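PDB 4E8H: glutathione S-transferase from Bombyx mori, which probably catalyses the conjugation of glutathione to electrophilic substrates as a homodimer. Local coordinates for residues L88-P93 with A97-R102; G108-R113 with V166-N171; L115-P120 with E126-E131; G141-F146 with P151-E156. All blocks are in the same frame, centred on the assembly; numbering follows the deposited sequence.

Interaction 1: residues L88-P93 with A97-R102; sequences LYPKNP and AIIDQR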
loop_
_atom_site.group_PDB
_atom_site.type_symbol
_atom_site.label_atom_id
_atom_site.label_comp_id
_atom_site.label_asym_id
_atom_site.label_seq_id
_atom_site.Cartn_x
_atom_site.Cartn_y
_atom_site.Cartn_z
ATOM N N LEU B 88 -3.431 9.087 -16.151
ATOM C CA LEU B 88 -2.997 7.853 -15.488
ATOM C C LEU B 88 -3.180 7.887 -13.969
ATOM O O LEU B 88 -3.088 6.850 -13.307
ATOM C CB LEU B 88 -1.522 7.559 -15.795
ATOM C CG LEU B 88 -1.059 6.712 -16.989
ATOM C CD1 LEU B 88 0.417 6.332 -16.784
ATOM C CD2 LEU B 88 -1.906 5.458 -17.189
ATOM N N TYR B 89 -3.414 9.078 -13.425
ATOM C CA TYR B 89 -3.520 9.279 -11.980
ATOM C C TYR B 89 -4.108 10.669 -11.715
ATOM O O TYR B 89 -3.392 11.571 -11.269
ATOM C CB TYR B 89 -2.135 9.113 -11.329
ATOM C CG TYR B 89 -2.116 9.006 -9.815
ATOM C CD1 TYR B 89 -2.889 8.053 -9.148
ATOM C CD2 TYR B 89 -1.296 9.838 -9.052
ATOM C CE1 TYR B 89 -2.863 7.950 -7.755
ATOM C CE2 TYR B 89 -1.261 9.739 -7.661
ATOM C CZ TYR B 89 -2.048 8.797 -7.020
ATOM O OH TYR B 89 -2.015 8.696 -5.647
ATOM N N PRO B 90 -5.415 10.851 -12.012
ATOM C CA PRO B 90 -6.069 12.165 -11.973
ATOM C C PRO B 90 -6.030 12.833 -10.608
ATOM O O PRO B 90 -5.928 12.157 -9.581
ATOM C CB PRO B 90 -7.518 11.855 -12.374
ATOM C CG PRO B 90 -7.680 10.394 -12.154
ATOM C CD PRO B 90 -6.349 9.809 -12.472
ATOM N N LYS B 91 -6.119 14.158 -10.611
ATOM C CA LYS B 91 -5.969 14.936 -9.389
ATOM C C LYS B 91 -7.279 15.140 -8.639
ATOM O O LYS B 91 -7.269 15.456 -7.445
ATOM C CB LYS B 91 -5.265 16.261 -9.676
ATOM C CG LYS B 91 -3.785 16.061 -9.953
ATOM C CD LYS B 91 -3.071 17.372 -10.235
ATOM C CE LYS B 91 -1.604 17.076 -10.524
ATOM N NZ LYS B 91 -0.765 18.302 -10.456
ATOM N N ASN B 92 -8.395 14.952 -9.344
ATOM C CA ASN B 92 -9.716 14.928 -8.730
ATOM C C ASN B 92 -9.687 13.998 -7.522
ATOM O O ASN B 92 -9.363 12.818 -7.669
ATOM C CB ASN B 92 -10.761 14.439 -9.736
ATOM C CG ASN B 92 -12.140 14.299 -9.124
ATOM O OD1 ASN B 92 -12.575 13.196 -8.789
ATOM N ND2 ASN B 92 -12.834 15.421 -8.965
ATOM N N PRO B 93 -10.002 14.528 -6.323
ATOM C CA PRO B 93 -9.879 13.735 -5.098
ATOM C C PRO B 93 -10.617 12.393 -5.108
ATOM O O PRO B 93 -10.077 11.406 -4.603
ATOM C CB PRO B 93 -10.445 14.667 -4.023
ATOM C CG PRO B 93 -10.126 16.028 -4.531
ATOM C CD PRO B 93 -10.325 15.938 -6.023
ATOM N N ALA B 97 -8.782 8.880 -5.143
ATOM C CA ALA B 97 -9.067 8.001 -4.003
ATOM C C ALA B 97 -9.348 6.554 -4.411
ATOM O O ALA B 97 -8.863 5.622 -3.765
ATOM C CB ALA B 97 -10.222 8.551 -3.177
ATOM N N ILE B 98 -10.134 6.376 -5.473
ATOM C CA ILE B 98 -10.439 5.045 -6.009
ATOM C C ILE B 98 -9.156 4.347 -6.471
ATOM O O ILE B 98 -8.934 3.175 -6.157
ATOM C CB ILE B 98 -11.486 5.105 -7.158
ATOM C CG1 ILE B 98 -12.799 5.721 -6.655
ATOM C CG2 ILE B 98 -11.740 3.712 -7.739
ATOM C CD1 ILE B 98 -13.786 6.102 -7.760
ATOM N N ILE B 99 -8.313 5.078 -7.198
ATOM C CA ILE B 99 -7.018 4.558 -7.636
ATOM C C ILE B 99 -6.176 4.157 -6.427
ATOM O O ILE B 99 -5.574 3.081 -6.421
ATOM C CB ILE B 99 -6.250 5.570 -8.520
ATOM C CG1 ILE B 99 -7.040 5.862 -9.795
ATOM C CG2 ILE B 99 -4.863 5.032 -8.886
ATOM C CD1 ILE B 99 -6.635 7.137 -10.481
ATOM N N ASP B 100 -6.155 5.007 -5.400
ATOM C CA ASP B 100 -5.379 4.718 -4.195
ATOM C C ASP B 100 -5.847 3.460 -3.474
ATOM O O ASP B 100 -5.019 2.689 -2.983
ATOM C CB ASP B 100 -5.337 5.924 -3.250
ATOM C CG ASP B 100 -4.400 7.014 -3.745
ATOM O OD1 ASP B 100 -3.454 6.702 -4.504
ATOM O OD2 ASP B 100 -4.610 8.190 -3.380
ATOM N N GLN B 101 -7.162 3.247 -3.426
ATOM C CA GLN B 101 -7.712 2.019 -2.851
ATOM C C GLN B 101 -7.289 0.784 -3.654
ATOM O O GLN B 101 -6.944 -0.245 -3.069
ATOM C CB GLN B 101 -9.238 2.098 -2.710
ATOM C CG GLN B 101 -9.898 0.815 -2.187
ATOM C CD GLN B 101 -10.256 -0.159 -3.299
ATOM O OE1 GLN B 101 -10.786 0.237 -4.337
ATOM N NE2 GLN B 101 -9.971 -1.440 -3.083
ATOM N N ARG B 102 -7.319 0.892 -4.983
ATOM C CA ARG B 102 -6.916 -0.217 -5.850
ATOM C C ARG B 102 -5.426 -0.534 -5.692
ATOM O O ARG B 102 -5.035 -1.703 -5.714
ATOM C CB ARG B 102 -7.266 0.058 -7.320
ATOM C CG ARG B 102 -8.752 0.331 -7.604
ATOM C CD ARG B 102 -9.653 -0.874 -7.316
ATOM N NE ARG B 102 -10.925 -0.777 -8.032
ATOM C CZ ARG B 102 -12.129 -0.704 -7.468
ATOM N NH1 ARG B 102 -12.270 -0.732 -6.149
ATOM N NH2 ARG B 102 -13.205 -0.618 -8.238
#

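Interaction 2: residues G108-R113 with V166-N171; sequences GTLYLR and VVTITN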
loop_
_atom_site.group_PDB
_atom_site.type_symbol
_atom_site.label_atom_id
_atom_site.label_comp_id
_atom_site.label_asym_id
_atom_site.label_seq_id
_atom_site.Cartn_x
_atom_site.Cartn_y
_atom_site.Cartn_z
ATOM N N GLY B 108 -1.640 -4.834 -0.469
ATOM C CA GLY B 108 -2.023 -5.509 0.768
ATOM C C GLY B 108 -2.873 -6.757 0.617
ATOM O O GLY B 108 -3.038 -7.509 1.577
ATOM N N THR B 109 -3.414 -6.982 -0.578
ATOM C CA THR B 109 -4.322 -8.106 -0.804
ATOM C C THR B 109 -3.866 -9.013 -1.952
ATOM O O THR B 109 -3.420 -10.135 -1.712
ATOM C CB THR B 109 -5.783 -7.626 -1.018
ATOM O OG1 THR B 109 -6.190 -6.827 0.100
ATOM C CG2 THR B 109 -6.738 -8.810 -1.161
ATOM N N LEU B 110 -3.968 -8.519 -3.188
ATOM C CA LEU B 110 -3.709 -9.337 -4.376
ATOM C C LEU B 110 -2.268 -9.828 -4.473
ATOM O O LEU B 110 -2.028 -11.034 -4.567
ATOM C CB LEU B 110 -4.103 -8.597 -5.664
ATOM C CG LEU B 110 -4.064 -9.421 -6.961
ATOM C CD1 LEU B 110 -5.213 -10.426 -7.017
ATOM C CD2 LEU B 110 -4.089 -8.519 -8.186
ATOM N N TYR B 111 -1.318 -8.896 -4.457
ATOM C CA TYR B 111 0.088 -9.253 -4.609
ATOM C C TYR B 111 0.599 -10.108 -3.452
ATOM O O TYR B 111 1.359 -11.054 -3.665
ATOM C CB TYR B 111 0.968 -8.015 -4.790
ATOM C CG TYR B 111 2.383 -8.366 -5.170
ATOM C CD1 TYR B 111 2.671 -8.897 -6.428
ATOM C CD2 TYR B 111 3.433 -8.189 -4.271
ATOM C CE1 TYR B 111 3.967 -9.236 -6.783
ATOM C CE2 TYR B 111 4.738 -8.521 -4.619
ATOM C CZ TYR B 111 4.995 -9.046 -5.875
ATOM O OH TYR B 111 6.279 -9.381 -6.232
ATOM N N LEU B 112 0.177 -9.769 -2.236
ATOM C CA LEU B 112 0.552 -10.528 -1.045
ATOM C C LEU B 112 0.084 -11.981 -1.120
ATOM O O LEU B 112 0.858 -12.901 -0.843
ATOM C CB LEU B 112 0.008 -9.853 0.221
ATOM C CG LEU B 112 0.155 -10.592 1.557
ATOM C CD1 LEU B 112 1.621 -10.819 1.928
ATOM C CD2 LEU B 112 -0.569 -9.835 2.660
ATOM N N ARG B 113 -1.182 -12.176 -1.492
ATOM C CA ARG B 113 -1.754 -13.518 -1.642
ATOM C C ARG B 113 -1.127 -14.287 -2.806
ATOM O O ARG B 113 -0.988 -15.512 -2.739
ATOM C CB ARG B 113 -3.278 -13.452 -1.781
ATOM C CG ARG B 113 -4.002 -13.235 -0.456
ATOM C CD ARG B 113 -5.378 -12.621 -0.664
ATOM N NE ARG B 113 -5.949 -12.124 0.588
ATOM C CZ ARG B 113 -7.134 -12.478 1.080
ATOM N NH1 ARG B 113 -7.909 -13.336 0.428
ATOM N NH2 ARG B 113 -7.552 -11.960 2.227
ATOM N N VAL B 166 -1.956 -5.730 -13.546
ATOM C CA VAL B 166 -1.764 -6.552 -14.751
ATOM C C VAL B 166 -0.489 -7.413 -14.709
ATOM O O VAL B 166 -0.446 -8.481 -15.322
ATOM C CB VAL B 166 -1.863 -5.719 -16.073
ATOM C CG1 VAL B 166 -0.515 -5.130 -16.481
ATOM C CG2 VAL B 166 -2.440 -6.565 -17.204
ATOM N N VAL B 167 0.530 -6.956 -13.978
ATOM C CA VAL B 167 1.755 -7.738 -13.794
ATOM C C VAL B 167 1.431 -9.096 -13.156
ATOM O O VAL B 167 1.921 -10.135 -13.608
ATOM C CB VAL B 167 2.816 -6.973 -12.953
ATOM C CG1 VAL B 167 4.006 -7.872 -12.633
ATOM C CG2 VAL B 167 3.289 -5.725 -13.691
ATOM N N THR B 168 0.589 -9.070 -12.126
ATOM C CA THR B 168 0.178 -10.272 -11.403
ATOM C C THR B 168 -0.643 -11.211 -12.282
ATOM O O THR B 168 -0.463 -12.433 -12.244
ATOM C CB THR B 168 -0.597 -9.894 -10.119
ATOM O OG1 THR B 168 0.307 -9.285 -9.193
ATOM C CG2 THR B 168 -1.227 -11.118 -9.457
ATOM N N ILE B 169 -1.538 -10.630 -13.074
ATOM C CA ILE B 169 -2.377 -11.401 -13.982
ATOM C C ILE B 169 -1.520 -11.996 -15.101
ATOM O O ILE B 169 -1.735 -13.143 -15.504
ATOM C CB ILE B 169 -3.570 -10.557 -14.519
ATOM C CG1 ILE B 169 -4.407 -9.997 -13.353
ATOM C CG2 ILE B 169 -4.445 -11.370 -15.472
ATOM C CD1 ILE B 169 -4.922 -11.041 -12.346
ATOM N N THR B 170 -0.535 -11.231 -15.573
ATOM C CA THR B 170 0.440 -11.744 -16.537
ATOM C C THR B 170 1.210 -12.938 -15.959
ATOM O O THR B 170 1.379 -13.952 -16.641
ATOM C CB THR B 170 1.423 -10.646 -17.015
ATOM O OG1 THR B 170 0.687 -9.571 -17.616
ATOM C CG2 THR B 170 2.410 -11.199 -18.047
ATOM N N ASN B 171 1.658 -12.825 -14.708
ATOM C CA ASN B 171 2.394 -13.916 -14.068
ATOM C C ASN B 171 1.586 -15.207 -13.954
ATOM O O ASN B 171 2.060 -16.270 -14.356
ATOM C CB ASN B 171 2.930 -13.501 -12.697
ATOM C CG ASN B 171 4.137 -12.585 -12.791
ATOM O OD1 ASN B 171 4.935 -12.674 -13.724
ATOM N ND2 ASN B 171 4.277 -11.701 -11.814
#

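Interaction 3: residues L115-P120 with E126-E131; sequences LNLYTP and EAYDQE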
loop_
_atom_site.group_PDB
_atom_site.type_symbol
_atom_site.label_atom_id
_atom_site.label_comp_id
_atom_site.label_asym_id
_atom_site.label_seq_id
_atom_site.Cartn_x
_atom_site.Cartn_y
_atom_site.Cartn_z
ATOM N N LEU B 115 2.055 -13.829 -3.662
ATOM C CA LEU B 115 3.342 -14.207 -3.072
ATOM C C LEU B 115 3.228 -15.424 -2.164
ATOM O O LEU B 115 4.059 -16.327 -2.234
ATOM C CB LEU B 115 3.954 -13.047 -2.280
ATOM C CG LEU B 115 4.597 -11.873 -3.019
ATOM C CD1 LEU B 115 5.015 -10.821 -2.003
ATOM C CD2 LEU B 115 5.794 -12.310 -3.863
ATOM N N ASN B 116 2.203 -15.441 -1.314
ATOM C CA ASN B 116 1.997 -16.544 -0.375
ATOM C C ASN B 116 1.712 -17.877 -1.068
ATOM O O ASN B 116 2.143 -18.933 -0.599
ATOM C CB ASN B 116 0.895 -16.203 0.633
ATOM C CG ASN B 116 1.313 -15.121 1.620
ATOM O OD1 ASN B 116 2.492 -14.775 1.729
ATOM N ND2 ASN B 116 0.342 -14.585 2.347
ATOM N N LEU B 117 0.996 -17.816 -2.189
ATOM C CA LEU B 117 0.725 -19.003 -2.998
ATOM C C LEU B 117 1.947 -19.464 -3.803
ATOM O O LEU B 117 2.323 -20.636 -3.744
ATOM C CB LEU B 117 -0.479 -18.774 -3.927
ATOM C CG LEU B 117 -0.866 -19.864 -4.939
ATOM C CD1 LEU B 117 -1.123 -21.217 -4.274
ATOM C CD2 LEU B 117 -2.079 -19.434 -5.750
ATOM N N TYR B 118 2.567 -18.545 -4.540
ATOM C CA TYR B 118 3.556 -18.930 -5.551
ATOM C C TYR B 118 5.020 -18.988 -5.109
ATOM O O TYR B 118 5.790 -19.781 -5.655
ATOM C CB TYR B 118 3.396 -18.084 -6.816
ATOM C CG TYR B 118 2.174 -18.455 -7.627
ATOM C CD1 TYR B 118 2.130 -19.645 -8.357
ATOM C CD2 TYR B 118 1.060 -17.618 -7.665
ATOM C CE1 TYR B 118 1.006 -19.991 -9.104
ATOM C CE2 TYR B 118 -0.067 -17.953 -8.411
ATOM C CZ TYR B 118 -0.088 -19.140 -9.126
ATOM O OH TYR B 118 -1.203 -19.472 -9.862
ATOM N N THR B 119 5.403 -18.166 -4.133
ATOM C CA THR B 119 6.789 -18.157 -3.639
ATOM C C THR B 119 7.300 -19.543 -3.190
ATOM O O THR B 119 8.413 -19.924 -3.569
ATOM C CB THR B 119 7.020 -17.079 -2.542
ATOM O OG1 THR B 119 6.626 -15.796 -3.043
ATOM C CG2 THR B 119 8.488 -17.016 -2.128
ATOM N N PRO B 120 6.501 -20.303 -2.399
ATOM C CA PRO B 120 6.971 -21.645 -2.022
ATOM C C PRO B 120 7.184 -22.559 -3.230
ATOM O O PRO B 120 8.173 -23.295 -3.278
ATOM C CB PRO B 120 5.832 -22.186 -1.150
ATOM C CG PRO B 120 5.140 -20.981 -0.638
ATOM C CD PRO B 120 5.214 -19.986 -1.750
ATOM N N GLU B 126 8.320 -26.465 -3.067
ATOM C CA GLU B 126 7.213 -26.983 -2.271
ATOM C C GLU B 126 5.979 -27.169 -3.144
ATOM O O GLU B 126 5.856 -26.550 -4.204
ATOM C CB GLU B 126 6.898 -26.048 -1.103
ATOM C CG GLU B 126 7.894 -26.127 0.045
ATOM C CD GLU B 126 7.630 -25.095 1.128
ATOM O OE1 GLU B 126 8.598 -24.436 1.563
ATOM O OE2 GLU B 126 6.460 -24.938 1.544
ATOM N N ALA B 127 5.071 -28.029 -2.690
ATOM C CA ALA B 127 3.854 -28.327 -3.430
ATOM C C ALA B 127 2.855 -27.175 -3.369
ATOM O O ALA B 127 2.902 -26.334 -2.468
ATOM C CB ALA B 127 3.221 -29.611 -2.914
ATOM N N TYR B 128 1.964 -27.153 -4.353
ATOM C CA TYR B 128 0.854 -26.217 -4.426
ATOM C C TYR B 128 -0.072 -26.423 -3.223
ATOM O O TYR B 128 -0.533 -27.538 -2.963
ATOM C CB TYR B 128 0.137 -26.445 -5.762
ATOM C CG TYR B 128 -1.217 -25.804 -5.942
ATOM C CD1 TYR B 128 -1.352 -24.592 -6.619
ATOM C CD2 TYR B 128 -2.373 -26.437 -5.485
ATOM C CE1 TYR B 128 -2.602 -24.012 -6.809
ATOM C CE2 TYR B 128 -3.622 -25.866 -5.664
ATOM C CZ TYR B 128 -3.731 -24.657 -6.327
ATOM O OH TYR B 128 -4.972 -24.095 -6.511
ATOM N N ASP B 129 -0.319 -25.344 -2.486
ATOM C CA ASP B 129 -1.112 -25.394 -1.261
ATOM C C ASP B 129 -2.485 -24.774 -1.517
ATOM O O ASP B 129 -2.599 -23.561 -1.717
ATOM C CB ASP B 129 -0.366 -24.664 -0.135
ATOM C CG ASP B 129 -1.070 -24.758 1.215
ATOM O OD1 ASP B 129 -2.277 -25.072 1.269
ATOM O OD2 ASP B 129 -0.400 -24.505 2.239
ATOM N N GLN B 130 -3.518 -25.618 -1.504
ATOM C CA GLN B 130 -4.891 -25.211 -1.829
ATOM C C GLN B 130 -5.486 -24.203 -0.841
ATOM O O GLN B 130 -6.356 -23.409 -1.206
ATOM C CB GLN B 130 -5.798 -26.446 -1.957
ATOM C CG GLN B 130 -7.221 -26.157 -2.445
ATOM C CD GLN B 130 -7.258 -25.440 -3.783
ATOM O OE1 GLN B 130 -6.788 -25.960 -4.795
ATOM N NE2 GLN B 130 -7.829 -24.241 -3.795
ATOM N N GLU B 131 -5.015 -24.240 0.404
ATOM C CA GLU B 131 -5.416 -23.268 1.417
ATOM C C GLU B 131 -4.984 -21.860 1.011
ATOM O O GLU B 131 -5.768 -20.911 1.087
ATOM C CB GLU B 131 -4.812 -23.638 2.775
ATOM C CG GLU B 131 -5.398 -22.883 3.960
ATOM C CD GLU B 131 -6.792 -23.359 4.343
ATOM O OE1 GLU B 131 -7.174 -24.492 3.976
ATOM O OE2 GLU B 131 -7.505 -22.594 5.026
HETATM O O HOH W 1 1.298 -22.905 -2.489
#

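Interaction 4: residues G141-F146 with P151-E156; sequences GWLNTF and PFVAGE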
loop_
_atom_site.group_PDB
_atom_site.type_symbol
_atom_site.label_atom_id
_atom_site.label_comp_id
_atom_site.label_asym_id
_atom_site.label_seq_id
_atom_site.Cartn_x
_atom_site.Cartn_y
_atom_site.Cartn_z
ATOM N N GLY B 141 -11.829 -13.065 -7.167
ATOM C CA GLY B 141 -13.276 -12.826 -7.170
ATOM C C GLY B 141 -13.606 -11.370 -6.892
ATOM O O GLY B 141 -14.468 -10.785 -7.555
ATOM N N TRP B 142 -12.914 -10.789 -5.910
ATOM C CA TRP B 142 -13.033 -9.362 -5.613
ATOM C C TRP B 142 -12.615 -8.479 -6.792
ATOM O O TRP B 142 -13.327 -7.533 -7.138
ATOM C CB TRP B 142 -12.226 -8.986 -4.366
ATOM C CG TRP B 142 -12.738 -9.571 -3.076
ATOM C CD1 TRP B 142 -14.031 -9.895 -2.769
ATOM C CD2 TRP B 142 -11.964 -9.865 -1.903
ATOM N NE1 TRP B 142 -14.105 -10.390 -1.489
ATOM C CE2 TRP B 142 -12.853 -10.378 -0.934
ATOM C CE3 TRP B 142 -10.603 -9.751 -1.583
ATOM C CZ2 TRP B 142 -12.427 -10.778 0.340
ATOM C CZ3 TRP B 142 -10.180 -10.147 -0.316
ATOM C CH2 TRP B 142 -11.090 -10.656 0.628
ATOM N N LEU B 143 -11.468 -8.780 -7.403
ATOM C CA LEU B 143 -11.014 -8.041 -8.588
ATOM C C LEU B 143 -12.035 -8.131 -9.720
ATOM O O LEU B 143 -12.336 -7.128 -10.376
ATOM C CB LEU B 143 -9.640 -8.527 -9.063
ATOM C CG LEU B 143 -9.044 -7.897 -10.333
ATOM C CD1 LEU B 143 -8.819 -6.388 -10.197
ATOM C CD2 LEU B 143 -7.749 -8.596 -10.707
ATOM N N ASN B 144 -12.566 -9.334 -9.938
ATOM C CA ASN B 144 -13.621 -9.530 -10.925
ATOM C C ASN B 144 -14.837 -8.647 -10.634
ATOM O O ASN B 144 -15.428 -8.075 -11.551
ATOM C CB ASN B 144 -14.039 -11.000 -11.008
ATOM C CG ASN B 144 -14.870 -11.292 -12.241
ATOM O OD1 ASN B 144 -14.352 -11.328 -13.358
ATOM N ND2 ASN B 144 -16.167 -11.497 -12.047
ATOM N N THR B 145 -15.190 -8.533 -9.356
ATOM C CA THR B 145 -16.292 -7.674 -8.919
ATOM C C THR B 145 -15.970 -6.190 -9.118
ATOM O O THR B 145 -16.837 -5.423 -9.539
ATOM C CB THR B 145 -16.693 -7.969 -7.451
ATOM O OG1 THR B 145 -17.049 -9.350 -7.333
ATOM C CG2 THR B 145 -17.883 -7.113 -7.008
ATOM N N PHE B 146 -14.727 -5.792 -8.835
ATOM C CA PHE B 146 -14.300 -4.400 -9.039
ATOM C C PHE B 146 -14.512 -3.981 -10.491
ATOM O O PHE B 146 -14.792 -2.816 -10.776
ATOM C CB PHE B 146 -12.824 -4.180 -8.664
ATOM C CG PHE B 146 -12.503 -4.406 -7.202
ATOM C CD1 PHE B 146 -13.506 -4.488 -6.236
ATOM C CD2 PHE B 146 -11.176 -4.504 -6.793
ATOM C CE1 PHE B 146 -13.191 -4.696 -4.894
ATOM C CE2 PHE B 146 -10.852 -4.704 -5.455
ATOM C CZ PHE B 146 -11.861 -4.801 -4.504
ATOM N N PRO B 151 -14.539 -0.513 -17.547
ATOM C CA PRO B 151 -13.557 -1.130 -18.433
ATOM C C PRO B 151 -12.176 -1.271 -17.783
ATOM O O PRO B 151 -11.379 -2.106 -18.212
ATOM C CB PRO B 151 -13.497 -0.166 -19.619
ATOM C CG PRO B 151 -13.896 1.148 -19.059
ATOM C CD PRO B 151 -14.877 0.863 -17.961
ATOM N N PHE B 152 -11.902 -0.454 -16.767
ATOM C CA PHE B 152 -10.626 -0.496 -16.050
ATOM C C PHE B 152 -10.869 -0.492 -14.543
ATOM O O PHE B 152 -11.978 -0.188 -14.101
ATOM C CB PHE B 152 -9.720 0.658 -16.497
ATOM C CG PHE B 152 -9.308 0.568 -17.942
ATOM C CD1 PHE B 152 -8.314 -0.323 -18.340
ATOM C CD2 PHE B 152 -9.928 1.356 -18.908
ATOM C CE1 PHE B 152 -7.936 -0.422 -19.676
ATOM C CE2 PHE B 152 -9.554 1.265 -20.250
ATOM C CZ PHE B 152 -8.556 0.374 -20.633
ATOM N N VAL B 153 -9.848 -0.835 -13.759
ATOM C CA VAL B 153 -10.046 -1.081 -12.321
ATOM C C VAL B 153 -10.616 0.106 -11.539
ATOM O O VAL B 153 -11.369 -0.088 -10.585
ATOM C CB VAL B 153 -8.778 -1.647 -11.609
ATOM C CG1 VAL B 153 -8.410 -3.016 -12.172
ATOM C CG2 VAL B 153 -7.600 -0.678 -11.701
ATOM N N ALA B 154 -10.274 1.324 -11.953
ATOM C CA ALA B 154 -10.701 2.521 -11.231
ATOM C C ALA B 154 -11.779 3.340 -11.944
ATOM O O ALA B 154 -12.235 4.356 -11.414
ATOM C CB ALA B 154 -9.498 3.396 -10.901
ATOM N N GLY B 155 -12.191 2.902 -13.132
ATOM C CA GLY B 155 -13.213 3.616 -13.894
ATOM C C GLY B 155 -13.071 3.494 -15.400
ATOM O O GLY B 155 -12.772 2.417 -15.916
ATOM N N GLU B 156 -13.275 4.610 -16.099
ATOM C CA GLU B 156 -13.356 4.619 -17.565
ATOM C C GLU B 156 -12.006 4.582 -18.279
ATOM O O GLU B 156 -11.918 4.133 -19.423
ATOM C CB GLU B 156 -14.172 5.824 -18.057
ATOM C CG GLU B 156 -15.670 5.745 -17.749
ATOM C CD GLU B 156 -16.329 4.484 -18.292
ATOM O OE1 GLU B 156 -16.140 4.168 -19.488
ATOM O OE2 GLU B 156 -17.042 3.809 -17.520
#

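Interaction 1: residues L88-P93 with A97-R102
Y89 and D100 meet through a phenol–carboxylate bond: OH of Y89 donates to OD1 of D100 at 2.7 Å, which receives it on its syn lone pair, the side of OD2, with ring and carboxylate planes 61° apart. The tyrosine spans the gap because its ring is swung anti to the backbone N (chi1 -168°). I99 meets the loop with two branches. Its CG2 lies in the ring plane at the edge, 3.6 Å from CD1 of Y89, while its CD1 presses on CD of P90 at a tight 3.3 Å. A phenylalanine in place of Y89 would probably keep the isoleucine contact but leave the buried D100 carboxylate without this donor. The helix starts alongside: N92 is its N-cap, with OD1 bonded to N of Q95, and N of A97 donates to O of P93. Y89 also touches T76, V79 and N80 of helix 71-82. Residues 88-93 belong to the interdomain linker of a glutathione transferase, between its thioredoxin-like domain and the first helix of the all-helical domain.

Interaction 2: residues G108-R113 with V166-N171
T168 points its two branches at different residues of helix 93-124: CG2 at L110 and OG1 at Y111. CG2 lies 4.1 Å from both CG and CD2 of L110, the two side chains running antiparallel alongside each other. OG1 approaches the Y111 ring at its edge and in its plane, 3.7 Å from CD1. No hydrogen bond joins the segments. A chi1 of -69° sets OG1 beside the threonine's own amide nitrogen and CG2 trans to it, which lets one residue serve both neighbours. The CA atoms of Y111 and T168 are 6.9 Å apart. Here helices 93-124 and 160-174 pack in the core of the all-helical C-terminal domain of the transferase fold. The Y111 ring leaves this core toward the domain interface, touching P16 and P17 of helix 16-27, and its side chain comes within about 5 Å of the bound glutathione. L110 also touches F136 of helix 130-146, and I169 rests on L140 of that helix.

Interaction 3: residues L115-P120 with E126-E131
P120 and E126 bring the two backbones together, their CA atoms 5.3 Å apart, where N of E126 donates to O of P120 at 3.2 Å. The N-H points fairly straight at the oxygen (157°) but arrives above the carbonyl plane, 47° out of it. P120 has no N-H to give to the preceding turn, and the helix is kinked there. Farther along, one water bridges the segments, donating to O of L117 at 2.8 Å and accepting from N of D129 at 2.9 Å. D129 is the N-cap of the next helix, and its OD1 accepts from N of E131 on the anti side of the carboxylate. Among the side chains, E126 runs alongside the proline, its OE2 3.9 Å from CB of P120. An extended first torsion (chi1 175°) lets L117 send CD1 across to Y128, 4.1 Å from CE1 and oblique to the ring; the same methyl is 3.8 Å from O of D129. The contact closes the turn of an antiparallel helical hairpin made by helices 93-124 and 130-146, and L117 runs on from here into their interface, against A133 and F136.

Interaction 4: residues G141-F146 with P151-E156
L143 carries CG trans to its amide nitrogen (chi1 177°) and V153 keeps CG1 beside its own (chi1 -64°), which brings L143 CD1 to 3.9 Å from V153 CG1, the two side chains crossing obliquely. F146 starts toward the loop, but its ring turns away; O of W142 lies over one face, 3.1 Å above the plane and nearer the ring's periphery. Beyond the two segments this ring meets F105 edge-to-face and R102 in a cation-pi contact. V153 is the second residue of a type I turn from F152 to G155, closed by the bond from G155 N to F152 O at 3.2 Å. The backbone angles of G155 would jam any CB against the carbonyl O of A154. O of F146 and O of V153 lie 4.4 Å apart, both acceptors, and each takes a donor: R150 NH1 for the first, R102 NE for the second. V153 N in turn bonds to D162 OD1. With no hydrogen bond across the segments, the L143–V153 methyl pair makes their meeting apolar, held by dispersion and burial, while the two carbonyls take their hydrogen bonds from arginines outside both segments.

How the interactions relate
Interaction 1 comes first along the chain: it closes a short loop where the interdomain linker folds onto the start of helix 93-124. Interaction 2 opens farther down that helix and spans to helix 160-174, enclosing a long loop in which interactions 3 and 4 are nested one after the other. Interaction 3 shuts the turn from helix 93-124 into helix 130-146; interaction 4 lies at the far end of helix 130-146, where the chain leaves it for helix 160-174. None of the loops cross. Interactions 1 and 4 touch through R102 and V153, and interactions 2 and 4 through T109 and W142, so linker and helical-domain contacts join through interaction 4. Interactions 1, 2 and 4 also reach the second subunit.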